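Local coordinates for protein leucine aminopeptidase 2, chloroplastic (Streptomyces sp. BC16019, PDB 5LHK) that probably removes unsubstituted N-terminal amino acids from peptides, as a manganese-binding metalloaminopeptidase of the M17 family, at residues P238-L243 with H310-E315; L243-P248 with L305-H310; L389-D394 with P457-D462. One frame throughout, in Å; residues are numbered along the deposited sequence.

All three contacts belong to the mixed, branched sheet of the M17 catalytic domain. Contacts 1 and 2 are successive lengths of one antiparallel pairing, strand 239-245 against strand 306-316; they share Leu243 and His310, and contact 2 is nested inside the chain loop that contact 1 closes. Contact 3 lies further across the same sheet, with its centre about 22 Å from that of contact 1 and about 20 Å from that of contact 2. Contacts 1 and 3 both come near the manganese site: the side chain of Ala314 is about 10 Å, and that of His460 about 11 Å, from a bound manganese ion. Contact 2 lies away from that site.

Contact 1: residues P238-L243 with H310-E315; sequences PRYVEL and HLPLAE
Arg239 and Leu313 trade two backbone hydrogen bonds, as do Val241 and Leu311, so strands 239-245 and 306-316 run antiparallel in the mixed sheet of the M17 catalytic domain. The straightest goes from Arg239 N to Leu313 O, 2.9 Å at 166°. Between these pairs Tyr240 stands opposite Pro312 as a non-hydrogen-bonded pair, and Tyr240 CA makes a CA-H...O contact of 3.5 Å to Leu311 O.

The polar side chains gather on the face that carries Tyr240, Glu242, His310 and Pro312, the last with its side chain about 6 Å from that of the manganese ligand Lys261. With its CG anti to the backbone N (chi1 179°), Tyr240 lays its ring alongside His310 over the neighbouring strand, and Tyr240 OH arrives in the plane of the imidazole at its edge, 3.4 Å from His310 CD2. From there Tyr240 OH donates to Glu242 OE2 at 2.7 Å, on the anti side and somewhat out of the carboxylate plane. That same Glu242 OE2 lies 3.3 Å from His310 CD2, with the carboxylate and imidazole planes nearly perpendicular. Arg356 of helix 345-358 bridges to this oxygen, and His310 ND1 is bonded to Leu258 O.

Apolar packing fills the other face, where Val241 CG2 meets Leu313 CD1 at 4.0 Å and helix 193-207 lies against both residues. Beyond the last strand pair, Pro238 CB touches Ala314 CB.

A phenylalanine in place of Tyr240 would probably keep the ring packing but leave Glu242 OE2 without its hydroxyl donor, with Arg356 still bridging to it. The chemistry thus implies two unlike faces: one mainly apolar under helix 193-207, with Arg239 at its margin, the other holding a buried tyrosine and histidine around a carboxylate whose charge is probably balanced by Arg356.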
ATOM      1  N   PRO A 238      22.661  19.426 -17.323  1.00 21.58           N
ATOM      2  CA  PRO A 238      22.516  18.544 -18.463  1.00 21.96           C
ATOM      3  C   PRO A 238      23.517  18.836 -19.584  1.00 21.14           C
ATOM      4  O   PRO A 238      24.171  19.891 -19.610  1.00 19.39           O
ATOM      5  CB  PRO A 238      21.089  18.821 -18.931  1.00 23.13           C
ATOM      6  CG  PRO A 238      20.823  20.219 -18.518  1.00 24.37           C
ATOM      7  CD  PRO A 238      21.535  20.370 -17.206  1.00 22.24           C
ATOM      8  N   ARG A 239      23.635  17.871 -20.484  1.00 22.13           N
ATOM      9  CA  ARG A 239      24.502  17.976 -21.650  1.00 21.61           C
ATOM     10  C   ARG A 239      23.768  17.450 -22.862  1.00 21.53           C
ATOM     11  O   ARG A 239      22.844  16.651 -22.740  1.00 21.12           O
ATOM     12  CB  ARG A 239      25.783  17.154 -21.463  1.00 21.02           C
ATOM     13  CG  ARG A 239      26.701  17.627 -20.350  1.00 20.95           C
ATOM     14  CD  ARG A 239      27.464  18.876 -20.747  1.00 20.84           C
ATOM     15  NE  ARG A 239      28.347  19.379 -19.693  1.00 21.66           N
ATOM     16  CZ  ARG A 239      28.036  20.316 -18.794  1.00 24.28           C
ATOM     17  NH1 ARG A 239      26.828  20.886 -18.745  1.00 27.87           N
ATOM     18  NH2 ARG A 239      28.950  20.693 -17.913  1.00 24.23           N
ATOM     19  N   TYR A 240      24.198  17.898 -24.034  1.00 23.24           N
ATOM     20  CA  TYR A 240      23.744  17.325 -25.290  1.00 22.69           C
ATOM     21  C   TYR A 240      24.943  17.083 -26.196  1.00 21.95           C
ATOM     22  O   TYR A 240      25.759  17.981 -26.402  1.00 23.47           O
ATOM     23  CB  TYR A 240      22.716  18.238 -25.960  1.00 22.15           C
ATOM     24  CG  TYR A 240      22.234  17.693 -27.277  1.00 21.58           C
ATOM     25  CD1 TYR A 240      21.486  16.517 -27.333  1.00 21.82           C
ATOM     26  CD2 TYR A 240      22.572  18.320 -28.480  1.00 21.46           C
ATOM     27  CE1 TYR A 240      21.048  15.998 -28.550  1.00 23.07           C
ATOM     28  CE2 TYR A 240      22.134  17.823 -29.697  1.00 20.38           C
ATOM     29  CZ  TYR A 240      21.372  16.661 -29.735  1.00 23.43           C
ATOM     30  OH  TYR A 240      20.961  16.161 -30.957  1.00 24.20           O
ATOM     31  N   VAL A 241      25.041  15.867 -26.729  1.00 21.75           N
ATOM     32  CA  VAL A 241      26.197  15.440 -27.513  1.00 22.35           C
ATOM     33  C   VAL A 241      25.725  14.911 -28.864  1.00 22.53           C
ATOM     34  O   VAL A 241      24.772  14.112 -28.925  1.00 23.31           O
ATOM     35  CB  VAL A 241      27.004  14.347 -26.774  1.00 22.82           C
ATOM     36  CG1 VAL A 241      28.270  13.977 -27.545  1.00 22.40           C
ATOM     37  CG2 VAL A 241      27.369  14.815 -25.366  1.00 25.74           C
ATOM     38  N   GLU A 242      26.377  15.366 -29.939  1.00 22.40           N
ATOM     39  CA  GLU A 242      26.186  14.783 -31.276  1.00 24.04           C
ATOM     40  C   GLU A 242      27.469  14.113 -31.742  1.00 23.42           C
ATOM     41  O   GLU A 242      28.549  14.686 -31.617  1.00 22.32           O
ATOM     42  CB  GLU A 242      25.681  15.819 -32.296  1.00 24.33           C
ATOM     43  CG  GLU A 242      24.175  15.980 -32.182  1.00 26.92           C
ATOM     44  CD  GLU A 242      23.561  17.084 -33.024  1.00 25.69           C
ATOM     45  OE1 GLU A 242      24.260  17.937 -33.600  1.00 23.17           O
ATOM     46  OE2 GLU A 242      22.324  17.102 -33.080  1.00 24.33           O
ATOM     47  N   LEU A 243      27.330  12.896 -32.252  1.00 25.87           N
ATOM     48  CA  LEU A 243      28.444  12.067 -32.741  1.00 31.75           C
ATOM     49  C   LEU A 243      28.182  11.773 -34.185  1.00 33.01           C
ATOM     50  O   LEU A 243      27.081  11.361 -34.508  1.00 36.45           O
ATOM     51  CB  LEU A 243      28.447  10.708 -32.042  1.00 37.08           C
ATOM     52  CG  LEU A 243      29.276  10.485 -30.804  1.00 40.59           C
ATOM     53  CD1 LEU A 243      29.081   9.051 -30.343  1.00 42.46           C
ATOM     54  CD2 LEU A 243      30.735  10.756 -31.110  1.00 41.42           C
ATOM     55  N   HIS A 310      22.680  11.221 -31.474  1.00 20.50           N
ATOM     56  CA  HIS A 310      22.119  12.390 -30.796  1.00 21.67           C
ATOM     57  C   HIS A 310      21.819  11.939 -29.378  1.00 21.55           C
ATOM     58  O   HIS A 310      20.966  11.047 -29.178  1.00 20.23           O
ATOM     59  CB  HIS A 310      20.821  12.846 -31.468  1.00 24.30           C
ATOM     60  CG  HIS A 310      20.931  13.041 -32.946  1.00 25.46           C
ATOM     61  ND1 HIS A 310      20.849  11.997 -33.839  1.00 28.85           N
ATOM     62  CD2 HIS A 310      21.079  14.158 -33.692  1.00 25.39           C
ATOM     63  CE1 HIS A 310      20.951  12.459 -35.071  1.00 27.47           C
ATOM     64  NE2 HIS A 310      21.089  13.770 -35.011  1.00 25.83           N
ATOM     65  N   LEU A 311      22.524  12.528 -28.406  1.00 23.15           N
ATOM     66  CA  LEU A 311      22.505  12.050 -27.015  1.00 23.46           C
ATOM     67  C   LEU A 311      22.147  13.145 -25.993  1.00 20.97           C
ATOM     68  O   LEU A 311      23.022  13.877 -25.534  1.00 19.79           O
ATOM     69  CB  LEU A 311      23.865  11.461 -26.636  1.00 24.72           C
ATOM     70  CG  LEU A 311      24.400  10.165 -27.256  1.00 26.50           C
ATOM     71  CD1 LEU A 311      23.323   9.133 -27.570  1.00 24.85           C
ATOM     72  CD2 LEU A 311      25.239  10.468 -28.479  1.00 29.46           C
ATOM     73  N   PRO A 312      20.869  13.230 -25.601  1.00 20.29           N
ATOM     74  CA  PRO A 312      20.522  14.107 -24.485  1.00 20.67           C
ATOM     75  C   PRO A 312      20.847  13.438 -23.149  1.00 19.42           C
ATOM     76  O   PRO A 312      20.450  12.292 -22.928  1.00 18.47           O
ATOM     77  CB  PRO A 312      19.015  14.301 -24.655  1.00 21.64           C
ATOM     78  CG  PRO A 312      18.554  13.028 -25.275  1.00 21.83           C
ATOM     79  CD  PRO A 312      19.672  12.590 -26.180  1.00 21.03           C
ATOM     80  N   LEU A 313      21.562  14.164 -22.284  1.00 19.78           N
ATOM     81  CA  LEU A 313      22.073  13.636 -21.019  1.00 19.42           C
ATOM     82  C   LEU A 313      21.609  14.516 -19.864  1.00 20.05           C
ATOM     83  O   LEU A 313      21.810  15.726 -19.886  1.00 19.96           O
ATOM     84  CB  LEU A 313      23.606  13.572 -21.029  1.00 18.09           C
ATOM     85  CG  LEU A 313      24.272  13.030 -22.291  1.00 17.92           C
ATOM     86  CD1 LEU A 313      25.777  13.105 -22.129  1.00 20.04           C
ATOM     87  CD2 LEU A 313      23.856  11.604 -22.576  1.00 17.16           C
ATOM     88  N   ALA A 314      20.992  13.905 -18.856  1.00 20.92           N
ATOM     89  CA  ALA A 314      20.507  14.652 -17.693  1.00 21.58           C
ATOM     90  C   ALA A 314      20.259  13.741 -16.505  1.00 18.77           C
ATOM     91  O   ALA A 314      20.168  12.528 -16.662  1.00 16.83           O
ATOM     92  CB  ALA A 314      19.233  15.407 -18.045  1.00 23.34           C
ATOM     93  N   GLU A 315      20.200  14.346 -15.319  1.00 18.33           N
ATOM     94  CA  GLU A 315      19.675  13.691 -14.126  1.00 19.57           C
ATOM     95  C   GLU A 315      18.240  14.165 -13.897  1.00 19.22           C
ATOM     96  O   GLU A 315      17.935  15.339 -14.121  1.00 20.29           O
ATOM     97  CB  GLU A 315      20.506  14.043 -12.891  1.00 22.35           C
ATOM     98  CG  GLU A 315      21.878  13.405 -12.825  1.00 25.04           C
ATOM     99  CD  GLU A 315      22.524  13.531 -11.446  1.00 25.70           C
ATOM    100  OE1 GLU A 315      23.496  12.796 -11.188  1.00 25.92           O
ATOM    101  OE2 GLU A 315      22.061  14.350 -10.617  1.00 23.79           O
TER

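Contact 2: residues L243-P248 with L305-H310; sequences LTYDPP and LRVRGH
Leu305 O approaches the Tyr245 ring obliquely at the start of an antiparallel strand pairing in the M17 catalytic domain, strand 239-245 against strand 306-316. Leu305 O is 3.2 Å from Tyr245 CE2, and Pro247 CD lies 3.4 Å from the same Leu305 O while also resting over one face of the tyrosine ring. The hydroxyl of that ring is bonded to Leu303 O, just before the segment.

Arg306 comes next, its side chain lying beside that of Asp246 and pointing the same way. CG stands anti to the backbone N (chi1 175°) and the chain bends at chi3, which brings the guanidinium edge to the carboxylate in a long salt bridge, Asp246 OD1 to Arg306 NH1 at 3.7 Å. The two flat groups are turned 43° from each other. The aliphatic part does the closer touching, with Arg306 CD 3.3 Å from Asp246 OD2.

Val307 pairs with Tyr245 through two backbone hydrogen bonds, the shorter being Tyr245 N to Val307 O at 2.8 Å. Val307 CG2 lies near the ring edge of Tyr245, and Leu298 of helix 286-301 packs against both side chains.

Arg308, on the opposite face of the sheet, runs alongside Thr244. Its CG and CD pass the threonine hydroxyl, and Arg308 NE comes to 3.2 Å from Thr244 OG1, while NH2 reaches the methyl CG2. Along the other edge of this strand, the main chain of strand 255-263 bonds to both Arg306 and Arg308.

Gly309 pairs with Leu243, and from here the ladder continues toward Glu242 and His310. The two residues exchange backbone hydrogen bonds in both directions, the one from Leu243 N to Gly309 O measuring 2.9 Å at 165°.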
ATOM      1  N   LEU A 243      27.330  12.896 -32.252  1.00 25.87           N
ATOM      2  CA  LEU A 243      28.444  12.067 -32.741  1.00 31.75           C
ATOM      3  C   LEU A 243      28.182  11.773 -34.185  1.00 33.01           C
ATOM      4  O   LEU A 243      27.081  11.361 -34.508  1.00 36.45           O
ATOM      5  CB  LEU A 243      28.447  10.708 -32.042  1.00 37.08           C
ATOM      6  CG  LEU A 243      29.276  10.485 -30.804  1.00 40.59           C
ATOM      7  CD1 LEU A 243      29.081   9.051 -30.343  1.00 42.46           C
ATOM      8  CD2 LEU A 243      30.735  10.756 -31.110  1.00 41.42           C
ATOM      9  N   THR A 244      29.172  11.908 -35.052  1.00 31.83           N
ATOM     10  CA  THR A 244      28.970  11.545 -36.449  1.00 33.50           C
ATOM     11  C   THR A 244      30.076  10.620 -36.956  1.00 29.68           C
ATOM     12  O   THR A 244      31.258  10.941 -36.856  1.00 26.63           O
ATOM     13  CB  THR A 244      28.831  12.797 -37.328  1.00 34.52           C
ATOM     14  OG1 THR A 244      27.829  13.644 -36.764  1.00 36.12           O
ATOM     15  CG2 THR A 244      28.411  12.435 -38.729  1.00 32.91           C
ATOM     16  N   TYR A 245      29.656   9.458 -37.458  1.00 28.52           N
ATOM     17  CA  TYR A 245      30.484   8.590 -38.272  1.00 30.37           C
ATOM     18  C   TYR A 245      30.235   8.943 -39.738  1.00 32.20           C
ATOM     19  O   TYR A 245      29.121   8.800 -40.237  1.00 31.21           O
ATOM     20  CB  TYR A 245      30.158   7.123 -38.013  1.00 29.62           C
ATOM     21  CG  TYR A 245      30.809   6.161 -38.983  1.00 30.98           C
ATOM     22  CD1 TYR A 245      32.185   5.943 -38.973  1.00 33.19           C
ATOM     23  CD2 TYR A 245      30.045   5.466 -39.914  1.00 30.64           C
ATOM     24  CE1 TYR A 245      32.783   5.054 -39.871  1.00 23.16           C
ATOM     25  CE2 TYR A 245      30.624   4.585 -40.812  1.00 34.41           C
ATOM     26  CZ  TYR A 245      31.992   4.378 -40.791  1.00 32.70           C
ATOM     27  OH  TYR A 245      32.553   3.486 -41.685  1.00 35.08           O
ATOM     28  N   ASP A 246      31.278   9.390 -40.421  1.00 35.30           N
ATOM     29  CA  ASP A 246      31.134   9.970 -41.752  1.00 42.39           C
ATOM     30  C   ASP A 246      32.282   9.506 -42.642  1.00 42.40           C
ATOM     31  O   ASP A 246      33.155  10.299 -42.947  1.00 45.21           O
ATOM     32  CB  ASP A 246      31.104  11.507 -41.641  1.00 47.17           C
ATOM     33  CG  ASP A 246      30.510  12.185 -42.869  1.00 52.05           C
ATOM     34  OD1 ASP A 246      30.393  11.557 -43.942  1.00 53.44           O
ATOM     35  OD2 ASP A 246      30.128  13.365 -42.760  1.00 59.47           O
ATOM     36  N   PRO A 247      32.265   8.232 -43.091  1.00 47.65           N
ATOM     37  CA  PRO A 247      33.355   7.698 -43.923  1.00 53.04           C
ATOM     38  C   PRO A 247      33.374   8.312 -45.339  1.00 56.98           C
ATOM     39  O   PRO A 247      32.366   8.855 -45.781  1.00 54.50           O
ATOM     40  CB  PRO A 247      33.015   6.213 -44.001  1.00 53.89           C
ATOM     41  CG  PRO A 247      31.524   6.204 -44.012  1.00 49.03           C
ATOM     42  CD  PRO A 247      31.097   7.332 -43.114  1.00 48.17           C
ATOM     43  N   PRO A 248      34.514   8.233 -46.050  1.00 61.39           N
ATOM     44  CA  PRO A 248      34.554   8.807 -47.422  1.00 59.56           C
ATOM     45  C   PRO A 248      33.608   8.091 -48.415  1.00 61.01           C
ATOM     46  O   PRO A 248      32.947   8.755 -49.221  1.00 60.83           O
ATOM     47  CB  PRO A 248      36.031   8.667 -47.827  1.00 53.22           C
ATOM     48  CG  PRO A 248      36.581   7.591 -46.947  1.00 54.21           C
ATOM     49  CD  PRO A 248      35.807   7.641 -45.655  1.00 57.40           C
ATOM     50  N   LEU A 305      28.128   4.080 -44.790  1.00 42.89           N
ATOM     51  CA  LEU A 305      26.955   4.892 -44.500  1.00 40.85           C
ATOM     52  C   LEU A 305      27.279   5.923 -43.433  1.00 36.31           C
ATOM     53  O   LEU A 305      28.132   5.700 -42.573  1.00 35.76           O
ATOM     54  CB  LEU A 305      25.740   4.029 -44.100  1.00 45.08           C
ATOM     55  CG  LEU A 305      25.476   3.669 -42.633  1.00 46.69           C
ATOM     56  CD1 LEU A 305      24.142   2.962 -42.458  1.00 40.54           C
ATOM     57  CD2 LEU A 305      26.607   2.809 -42.081  1.00 56.03           C
ATOM     58  N   ARG A 306      26.595   7.055 -43.504  1.00 32.98           N
ATOM     59  CA  ARG A 306      26.782   8.119 -42.549  1.00 34.22           C
ATOM     60  C   ARG A 306      25.780   7.890 -41.416  1.00 30.12           C
ATOM     61  O   ARG A 306      24.600   7.623 -41.662  1.00 27.52           O
ATOM     62  CB  ARG A 306      26.606   9.492 -43.205  1.00 37.89           C
ATOM     63  CG  ARG A 306      26.672  10.631 -42.204  1.00 45.19           C
ATOM     64  CD  ARG A 306      27.168  11.930 -42.799  1.00 52.85           C
ATOM     65  NE  ARG A 306      26.190  12.573 -43.667  1.00 60.47           N
ATOM     66  CZ  ARG A 306      26.227  12.615 -45.002  1.00 70.22           C
ATOM     67  NH1 ARG A 306      27.207  12.047 -45.710  1.00 70.32           N
ATOM     68  NH2 ARG A 306      25.253  13.249 -45.649  1.00 79.14           N
ATOM     69  N   VAL A 307      26.271   7.958 -40.182  1.00 27.63           N
ATOM     70  CA  VAL A 307      25.440   7.729 -39.007  1.00 27.25           C
ATOM     71  C   VAL A 307      25.714   8.826 -37.984  1.00 25.73           C
ATOM     72  O   VAL A 307      26.867   9.036 -37.605  1.00 24.42           O
ATOM     73  CB  VAL A 307      25.695   6.337 -38.372  1.00 26.80           C
ATOM     74  CG1 VAL A 307      24.699   6.071 -37.254  1.00 25.27           C
ATOM     75  CG2 VAL A 307      25.593   5.222 -39.418  1.00 26.79           C
ATOM     76  N   ARG A 308      24.659   9.522 -37.558  1.00 25.47           N
ATOM     77  CA  ARG A 308      24.761  10.555 -36.524  1.00 27.98           C
ATOM     78  C   ARG A 308      24.091  10.055 -35.252  1.00 25.75           C
ATOM     79  O   ARG A 308      22.992   9.531 -35.300  1.00 30.78           O
ATOM     80  CB  ARG A 308      24.137  11.900 -36.966  1.00 34.76           C
ATOM     81  CG  ARG A 308      24.378  13.039 -35.946  1.00 42.68           C
ATOM     82  CD  ARG A 308      24.115  14.465 -36.449  1.00 48.40           C
ATOM     83  NE  ARG A 308      25.011  14.857 -37.548  1.00 55.31           N
ATOM     84  CZ  ARG A 308      24.752  14.747 -38.863  1.00 55.32           C
ATOM     85  NH1 ARG A 308      23.594  14.244 -39.328  1.00 51.22           N
ATOM     86  NH2 ARG A 308      25.681  15.140 -39.738  1.00 52.17           N
ATOM     87  N   GLY A 309      24.779  10.206 -34.126  1.00 22.17           N
ATOM     88  CA  GLY A 309      24.241   9.928 -32.806  1.00 20.84           C
ATOM     89  C   GLY A 309      23.821  11.235 -32.153  1.00 21.26           C
ATOM     90  O   GLY A 309      24.527  12.232 -32.264  1.00 21.80           O
ATOM     91  N   HIS A 310      22.680  11.221 -31.474  1.00 20.50           N
ATOM     92  CA  HIS A 310      22.119  12.390 -30.796  1.00 21.67           C
ATOM     93  C   HIS A 310      21.819  11.939 -29.378  1.00 21.55           C
ATOM     94  O   HIS A 310      20.966  11.047 -29.178  1.00 20.23           O
ATOM     95  CB  HIS A 310      20.821  12.846 -31.468  1.00 24.30           C
ATOM     96  CG  HIS A 310      20.931  13.041 -32.946  1.00 25.46           C
ATOM     97  ND1 HIS A 310      20.849  11.997 -33.839  1.00 28.85           N
ATOM     98  CD2 HIS A 310      21.079  14.158 -33.692  1.00 25.39           C
ATOM     99  CE1 HIS A 310      20.951  12.459 -35.071  1.00 27.47           C
ATOM    100  NE2 HIS A 310      21.089  13.770 -35.011  1.00 25.83           N
TER

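Contact 3: residues L389-D394 with P457-D462; sequences LFTPDD and PWAHLD
Thr391 OG1 is gripped twice: it donates to Trp458 O across the contact at 2.6 Å and accepts from Asp393 N at 3.0 Å, the latter closing an ST turn. The hydroxyl stands anti to the backbone N (chi1 176°), facing strand 458-462, while CG2 takes the crowded position between N and the carbonyl carbon. Next along the turn, Pro392 CD rests 3.8 Å from Trp458 CE3, the two side chains crossing at about a right angle. Asp393 is the N-cap of helix 394-407, its OD1 bonded to Leu396 N.

Phe390 and His460 exchange two backbone bonds, and their rings lie side by side, planes 22° apart but slid so far that they barely overlap; Phe390 CD1 meets His460 CD2 at 3.6 Å. Asp370 takes the polar ends of both His460 and Trp458, which should fix the turn of the imidazole. On the other face, Leu389 CD1 packs on Leu461 CD1 at 3.7 Å.

The short antiparallel pairing ends in an ST turn that leads straight into a capped helix, a strand-to-helix junction within the central sheet of the M17 catalytic domain.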
ATOM      1  N   LEU A 389       9.690  -3.055 -30.018  1.00 23.21           N
ATOM      2  CA  LEU A 389       9.973  -2.328 -31.252  1.00 21.01           C
ATOM      3  C   LEU A 389       8.684  -1.676 -31.758  1.00 20.58           C
ATOM      4  O   LEU A 389       7.640  -2.350 -31.879  1.00 19.70           O
ATOM      5  CB  LEU A 389      10.509  -3.283 -32.318  1.00 20.21           C
ATOM      6  CG  LEU A 389      10.519  -2.768 -33.760  1.00 21.87           C
ATOM      7  CD1 LEU A 389      11.473  -1.583 -33.897  1.00 23.06           C
ATOM      8  CD2 LEU A 389      10.873  -3.883 -34.722  1.00 20.98           C
ATOM      9  N   PHE A 390       8.768  -0.379 -32.052  1.00 20.88           N
ATOM     10  CA  PHE A 390       7.687   0.360 -32.687  1.00 20.22           C
ATOM     11  C   PHE A 390       8.199   0.999 -33.968  1.00 21.36           C
ATOM     12  O   PHE A 390       9.277   1.606 -33.985  1.00 20.59           O
ATOM     13  CB  PHE A 390       7.172   1.470 -31.780  1.00 19.68           C
ATOM     14  CG  PHE A 390       6.412   0.990 -30.583  1.00 19.72           C
ATOM     15  CD1 PHE A 390       7.068   0.711 -29.392  1.00 19.55           C
ATOM     16  CD2 PHE A 390       5.031   0.862 -30.632  1.00 20.28           C
ATOM     17  CE1 PHE A 390       6.357   0.284 -28.278  1.00 20.33           C
ATOM     18  CE2 PHE A 390       4.315   0.448 -29.524  1.00 20.56           C
ATOM     19  CZ  PHE A 390       4.976   0.155 -28.347  1.00 21.36           C
ATOM     20  N   THR A 391       7.413   0.859 -35.037  1.00 21.67           N
ATOM     21  CA  THR A 391       7.620   1.620 -36.271  1.00 20.83           C
ATOM     22  C   THR A 391       6.371   1.505 -37.146  1.00 21.56           C
ATOM     23  O   THR A 391       5.754   0.449 -37.181  1.00 22.15           O
ATOM     24  CB  THR A 391       8.862   1.140 -37.061  1.00 20.79           C
ATOM     25  OG1 THR A 391       8.962   1.862 -38.303  1.00 21.22           O
ATOM     26  CG2 THR A 391       8.802  -0.367 -37.364  1.00 20.49           C
ATOM     27  N   PRO A 392       5.990   2.584 -37.856  1.00 22.51           N
ATOM     28  CA  PRO A 392       4.926   2.427 -38.873  1.00 22.76           C
ATOM     29  C   PRO A 392       5.406   1.791 -40.179  1.00 24.12           C
ATOM     30  O   PRO A 392       4.586   1.424 -41.016  1.00 25.33           O
ATOM     31  CB  PRO A 392       4.456   3.858 -39.116  1.00 23.58           C
ATOM     32  CG  PRO A 392       5.634   4.707 -38.769  1.00 24.67           C
ATOM     33  CD  PRO A 392       6.410   3.988 -37.703  1.00 22.80           C
ATOM     34  N   ASP A 393       6.719   1.658 -40.339  1.00 23.87           N
ATOM     35  CA  ASP A 393       7.332   1.171 -41.560  1.00 26.91           C
ATOM     36  C   ASP A 393       7.594  -0.344 -41.476  1.00 25.32           C
ATOM     37  O   ASP A 393       8.497  -0.798 -40.776  1.00 22.79           O
ATOM     38  CB  ASP A 393       8.630   1.952 -41.782  1.00 30.25           C
ATOM     39  CG  ASP A 393       9.194   1.783 -43.169  1.00 34.42           C
ATOM     40  OD1 ASP A 393       9.171   0.659 -43.696  1.00 32.99           O
ATOM     41  OD2 ASP A 393       9.673   2.789 -43.727  1.00 37.78           O
ATOM     42  N   ASP A 394       6.803  -1.113 -42.215  1.00 27.89           N
ATOM     43  CA  ASP A 394       6.883  -2.576 -42.182  1.00 30.32           C
ATOM     44  C   ASP A 394       8.232  -3.135 -42.636  1.00 29.46           C
ATOM     45  O   ASP A 394       8.706  -4.111 -42.067  1.00 30.50           O
ATOM     46  CB  ASP A 394       5.738  -3.212 -42.997  1.00 33.29           C
ATOM     47  CG  ASP A 394       4.378  -3.138 -42.286  1.00 34.53           C
ATOM     48  OD1 ASP A 394       4.313  -3.003 -41.046  1.00 28.22           O
ATOM     49  OD2 ASP A 394       3.354  -3.231 -42.980  1.00 38.41           O
ATOM     50  N   PRO A 457      11.254   7.917 -42.264  1.00 27.44           N
ATOM     51  CA  PRO A 457      11.113   6.618 -41.614  1.00 28.06           C
ATOM     52  C   PRO A 457      11.736   6.621 -40.208  1.00 26.69           C
ATOM     53  O   PRO A 457      12.804   7.198 -39.999  1.00 26.78           O
ATOM     54  CB  PRO A 457      11.879   5.669 -42.542  1.00 30.39           C
ATOM     55  CG  PRO A 457      11.856   6.317 -43.874  1.00 30.12           C
ATOM     56  CD  PRO A 457      11.861   7.795 -43.604  1.00 29.64           C
ATOM     57  N   TRP A 458      11.052   5.990 -39.261  1.00 25.15           N
ATOM     58  CA  TRP A 458      11.451   6.038 -37.865  1.00 23.67           C
ATOM     59  C   TRP A 458      11.169   4.718 -37.165  1.00 22.05           C
ATOM     60  O   TRP A 458      10.159   4.063 -37.443  1.00 20.85           O
ATOM     61  CB  TRP A 458      10.738   7.208 -37.177  1.00 23.97           C
ATOM     62  CG  TRP A 458      10.618   7.129 -35.680  1.00 24.45           C
ATOM     63  CD1 TRP A 458      11.594   7.394 -34.763  1.00 26.05           C
ATOM     64  CD2 TRP A 458       9.448   6.782 -34.936  1.00 24.69           C
ATOM     65  NE1 TRP A 458      11.102   7.231 -33.489  1.00 26.66           N
ATOM     66  CE2 TRP A 458       9.783   6.860 -33.569  1.00 25.04           C
ATOM     67  CE3 TRP A 458       8.143   6.416 -35.293  1.00 25.62           C
ATOM     68  CZ2 TRP A 458       8.858   6.584 -32.555  1.00 22.19           C
ATOM     69  CZ3 TRP A 458       7.227   6.139 -34.286  1.00 21.67           C
ATOM     70  CH2 TRP A 458       7.593   6.218 -32.936  1.00 21.13           C
ATOM     71  N   ALA A 459      12.077   4.323 -36.273  1.00 20.92           N
ATOM     72  CA  ALA A 459      11.836   3.180 -35.396  1.00 21.16           C
ATOM     73  C   ALA A 459      12.209   3.546 -33.975  1.00 22.03           C
ATOM     74  O   ALA A 459      13.137   4.323 -33.760  1.00 22.93           O
ATOM     75  CB  ALA A 459      12.607   1.957 -35.859  1.00 20.09           C
ATOM     76  N   HIS A 460      11.472   2.974 -33.018  1.00 21.53           N
ATOM     77  CA  HIS A 460      11.666   3.235 -31.597  1.00 20.64           C
ATOM     78  C   HIS A 460      11.873   1.913 -30.876  1.00 20.20           C
ATOM     79  O   HIS A 460      11.065   0.996 -31.028  1.00 18.79           O
ATOM     80  CB  HIS A 460      10.440   3.974 -31.065  1.00 21.07           C
ATOM     81  CG  HIS A 460      10.262   3.911 -29.580  1.00 20.93           C
ATOM     82  ND1 HIS A 460      11.249   4.274 -28.694  1.00 21.89           N
ATOM     83  CD2 HIS A 460       9.188   3.577 -28.828  1.00 19.85           C
ATOM     84  CE1 HIS A 460      10.800   4.155 -27.459  1.00 20.12           C
ATOM     85  NE2 HIS A 460       9.553   3.732 -27.513  1.00 19.40           N
ATOM     86  N   LEU A 461      12.962   1.830 -30.108  1.00 19.24           N
ATOM     87  CA  LEU A 461      13.332   0.633 -29.371  1.00 19.92           C
ATOM     88  C   LEU A 461      13.255   0.944 -27.887  1.00 20.37           C
ATOM     89  O   LEU A 461      14.040   1.748 -27.382  1.00 21.94           O
ATOM     90  CB  LEU A 461      14.753   0.199 -29.722  1.00 22.47           C
ATOM     91  CG  LEU A 461      14.985  -0.626 -30.984  1.00 23.85           C
ATOM     92  CD1 LEU A 461      14.337   0.011 -32.186  1.00 27.77           C
ATOM     93  CD2 LEU A 461      16.486  -0.811 -31.210  1.00 21.30           C
ATOM     94  N   ASP A 462      12.306   0.308 -27.200  1.00 20.89           N
ATOM     95  CA  ASP A 462      12.098   0.486 -25.766  1.00 19.10           C
ATOM     96  C   ASP A 462      12.693  -0.732 -25.077  1.00 19.78           C
ATOM     97  O   ASP A 462      12.190  -1.831 -25.230  1.00 19.33           O
ATOM     98  CB  ASP A 462      10.607   0.616 -25.472  1.00 18.40           C
ATOM     99  CG  ASP A 462      10.307   1.053 -24.045  1.00 19.29           C
ATOM    100  OD1 ASP A 462      11.176   0.981 -23.136  1.00 21.12           O
ATOM    101  OD2 ASP A 462       9.154   1.476 -23.838  1.00 20.57           O
TER